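Local coordinates for probable Brix domain-containing ribosomal biogenesis protein (Methanothermobacter thermautotrophicus, PDB 1W94), which probably takes part in ribosome biogenesis as an rRNA-binding protein of the Imp4/Brix family, at residues Thr6-Ser11 / Ile30-Met35. Sequence-based numbering, arbitrary orientation.
Sequences TSRKPS and INRGKM
The end of strand 3-6 and the loop after it meet the loop after the parallel neighbouring strand 28-29, through Thr6, Arg8 and Arg32, and each chain leads on into a helix. Arg32 reaches across from a type II' beta turn spanning Arg32 to Met35. Its NH1 donates to the carbonyl of Thr6, NH1 to O 2.8 Å, with the oxygen close to the guanidinium plane and an N-H...O angle of 150°. The same group turns back on its own loop: NE binds Met35 O at 2.8 Å, arriving from above that carbonyl's plane, and NH2 adds a weak bond to it. Carbonyls at two edges thus fix the rotation of the guanidinium. With CG anti to the backbone N, the bend at chi2 (62°) folds CD and the guanidinium back past Thr6 O.

Arg8 CG lies over one face of this guanidinium, displaced toward its rim, and also packs on Arg32 CG at 3.7 Å. Arg8 CD then lies 3.7 Å from Met35 O, the carbonyl at the end of the turn. The two guanidinium planes stand almost perpendicular, 89° apart; contact runs through the aliphatic part of Arg8, not through stacking of the charged groups.

One water donates to Thr6 OG1 and accepts from Arg32 N, while Thr6 OG1 itself donates to Ser7 O (2.8 Å). Another joins Lys9 N to Gly33 O, the glycine with positive phi in the turn. Val50 of strand 48-54 and Leu37 and Val40 of helix 37-44 also touch the Arg32 side chain. This is the packing of two strand-to-helix connections at one edge of the mixed sheet of the Imp4/Brix fold.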
loop_
_atom_site.group_PDB
_atom_site.type_symbol
_atom_site.label_atom_id
_atom_site.label_comp_id
_atom_site.label_asym_id
_atom_site.label_seq_id
_atom_site.Cartn_x
_atom_site.Cartn_y
_atom_site.Cartn_z
ATOM N N THR A 6 -6.880 -7.406 5.620
ATOM C CA THR A 6 -8.029 -6.924 4.866
ATOM C C THR A 6 -9.227 -6.730 5.798
ATOM O O THR A 6 -9.180 -7.093 6.969
ATOM C CB THR A 6 -8.479 -7.962 3.792
ATOM O OG1 THR A 6 -8.943 -9.168 4.438
ATOM C CG2 THR A 6 -7.344 -8.290 2.817
ATOM N N SER A 7 -10.297 -6.158 5.261
ATOM C CA SER A 7 -11.605 -6.198 5.872
ATOM C C SER A 7 -12.096 -7.669 5.956
ATOM O O SER A 7 -11.556 -8.548 5.284
ATOM C CB SER A 7 -12.564 -5.358 5.029
ATOM O OG SER A 7 -12.423 -5.643 3.640
ATOM N N ARG A 8 -13.088 -7.939 6.799
ATOM C CA ARG A 8 -13.624 -9.295 6.920
ATOM C C ARG A 8 -14.322 -9.765 5.637
ATOM O O ARG A 8 -14.969 -8.973 4.957
ATOM C CB ARG A 8 -14.555 -9.387 8.115
ATOM C CG ARG A 8 -13.781 -9.437 9.452
ATOM C CD ARG A 8 -14.722 -9.472 10.630
ATOM N NE ARG A 8 -15.233 -8.153 10.980
ATOM C CZ ARG A 8 -16.451 -7.719 10.685
ATOM N NH1 ARG A 8 -17.314 -8.500 10.027
ATOM N NH2 ARG A 8 -16.814 -6.494 11.047
ATOM N N LYS A 9 -14.168 -11.052 5.331
ATOM C CA LYS A 9 -14.729 -11.705 4.142
ATOM C C LYS A 9 -14.365 -10.998 2.821
ATOM O O LYS A 9 -15.267 -10.501 2.129
ATOM C CB LYS A 9 -16.260 -11.846 4.273
ATOM C CG LYS A 9 -16.721 -12.625 5.513
ATOM N N PRO A 10 -13.053 -10.941 2.473
ATOM C CA PRO A 10 -12.585 -10.288 1.255
ATOM C C PRO A 10 -12.777 -11.171 0.020
ATOM O O PRO A 10 -12.768 -12.411 0.112
ATOM C CB PRO A 10 -11.091 -10.118 1.522
ATOM C CG PRO A 10 -10.750 -11.318 2.326
ATOM C CD PRO A 10 -11.924 -11.500 3.243
ATOM N N SER A 11 -12.905 -10.544 -1.139
ATOM C CA SER A 11 -12.990 -11.300 -2.387
ATOM C C SER A 11 -11.617 -11.866 -2.733
ATOM O O SER A 11 -10.608 -11.429 -2.184
ATOM C CB SER A 11 -13.408 -10.375 -3.509
ATOM O OG SER A 11 -12.419 -9.369 -3.675
ATOM N N ILE A 30 -1.472 -11.109 7.397
ATOM C CA ILE A 30 -2.303 -12.118 8.083
ATOM C C ILE A 30 -3.721 -12.158 7.526
ATOM O O ILE A 30 -4.282 -11.122 7.180
ATOM C CB ILE A 30 -2.373 -11.887 9.615
ATOM C CG1 ILE A 30 -2.986 -10.524 9.935
ATOM C CG2 ILE A 30 -0.971 -12.058 10.252
ATOM C CD1 ILE A 30 -3.579 -10.404 11.337
ATOM N N ASN A 31 -4.311 -13.353 7.472
ATOM C CA ASN A 31 -5.706 -13.467 7.069
ATOM C C ASN A 31 -6.557 -12.841 8.159
ATOM O O ASN A 31 -6.328 -13.045 9.376
ATOM C CB ASN A 31 -6.128 -14.939 6.808
ATOM C CG ASN A 31 -5.429 -15.551 5.567
ATOM O OD1 ASN A 31 -5.506 -15.015 4.452
ATOM N ND2 ASN A 31 -4.772 -16.693 5.763
ATOM N N ARG A 32 -7.568 -12.113 7.734
ATOM C CA ARG A 32 -8.349 -11.361 8.687
ATOM C C ARG A 32 -9.221 -12.287 9.513
ATOM O O ARG A 32 -9.470 -12.027 10.700
ATOM C CB ARG A 32 -9.170 -10.292 7.973
ATOM C CG ARG A 32 -10.103 -9.456 8.881
ATOM C CD ARG A 32 -9.337 -8.655 9.925
ATOM N NE ARG A 32 -10.233 -7.843 10.759
ATOM C CZ ARG A 32 -10.639 -6.613 10.466
ATOM N NH1 ARG A 32 -10.233 -6.019 9.337
ATOM N NH2 ARG A 32 -11.444 -5.960 11.309
ATOM N N GLY A 33 -9.662 -13.383 8.891
ATOM C CA GLY A 33 -10.639 -14.276 9.494
ATOM C C GLY A 33 -11.820 -13.482 10.039
ATOM O O GLY A 33 -12.430 -12.686 9.321
ATOM N N LYS A 34 -12.114 -13.676 11.314
ATOM C CA LYS A 34 -13.252 -13.007 11.939
ATOM C C LYS A 34 -12.839 -12.034 13.069
ATOM O O LYS A 34 -13.646 -11.705 13.948
ATOM C CB LYS A 34 -14.233 -14.063 12.474
ATOM C CG LYS A 34 -15.047 -14.804 11.428
ATOM C CD LYS A 34 -16.088 -15.707 12.161
ATOM C CE LYS A 34 -16.690 -16.777 11.257
ATOM N NZ LYS A 34 -17.457 -16.224 10.094
HETATM N N MSE A 35 -11.593 -11.570 13.044
HETATM C CA MSE A 35 -11.097 -10.665 14.080
HETATM C C MSE A 35 -11.667 -9.255 13.991
HETATM O O MSE A 35 -11.874 -8.723 12.906
HETATM C CB MSE A 35 -9.566 -10.548 13.995
HETATM C CG MSE A 35 -8.870 -11.892 14.127
HETATM SE SE MSE A 35 -6.944 -11.602 13.968
HETATM C CE MSE A 35 -6.510 -11.523 15.703
HETATM O O HOH W 1 -7.739 -11.415 5.015
HETATM O O HOH W 2 -12.399 -12.761 6.731
#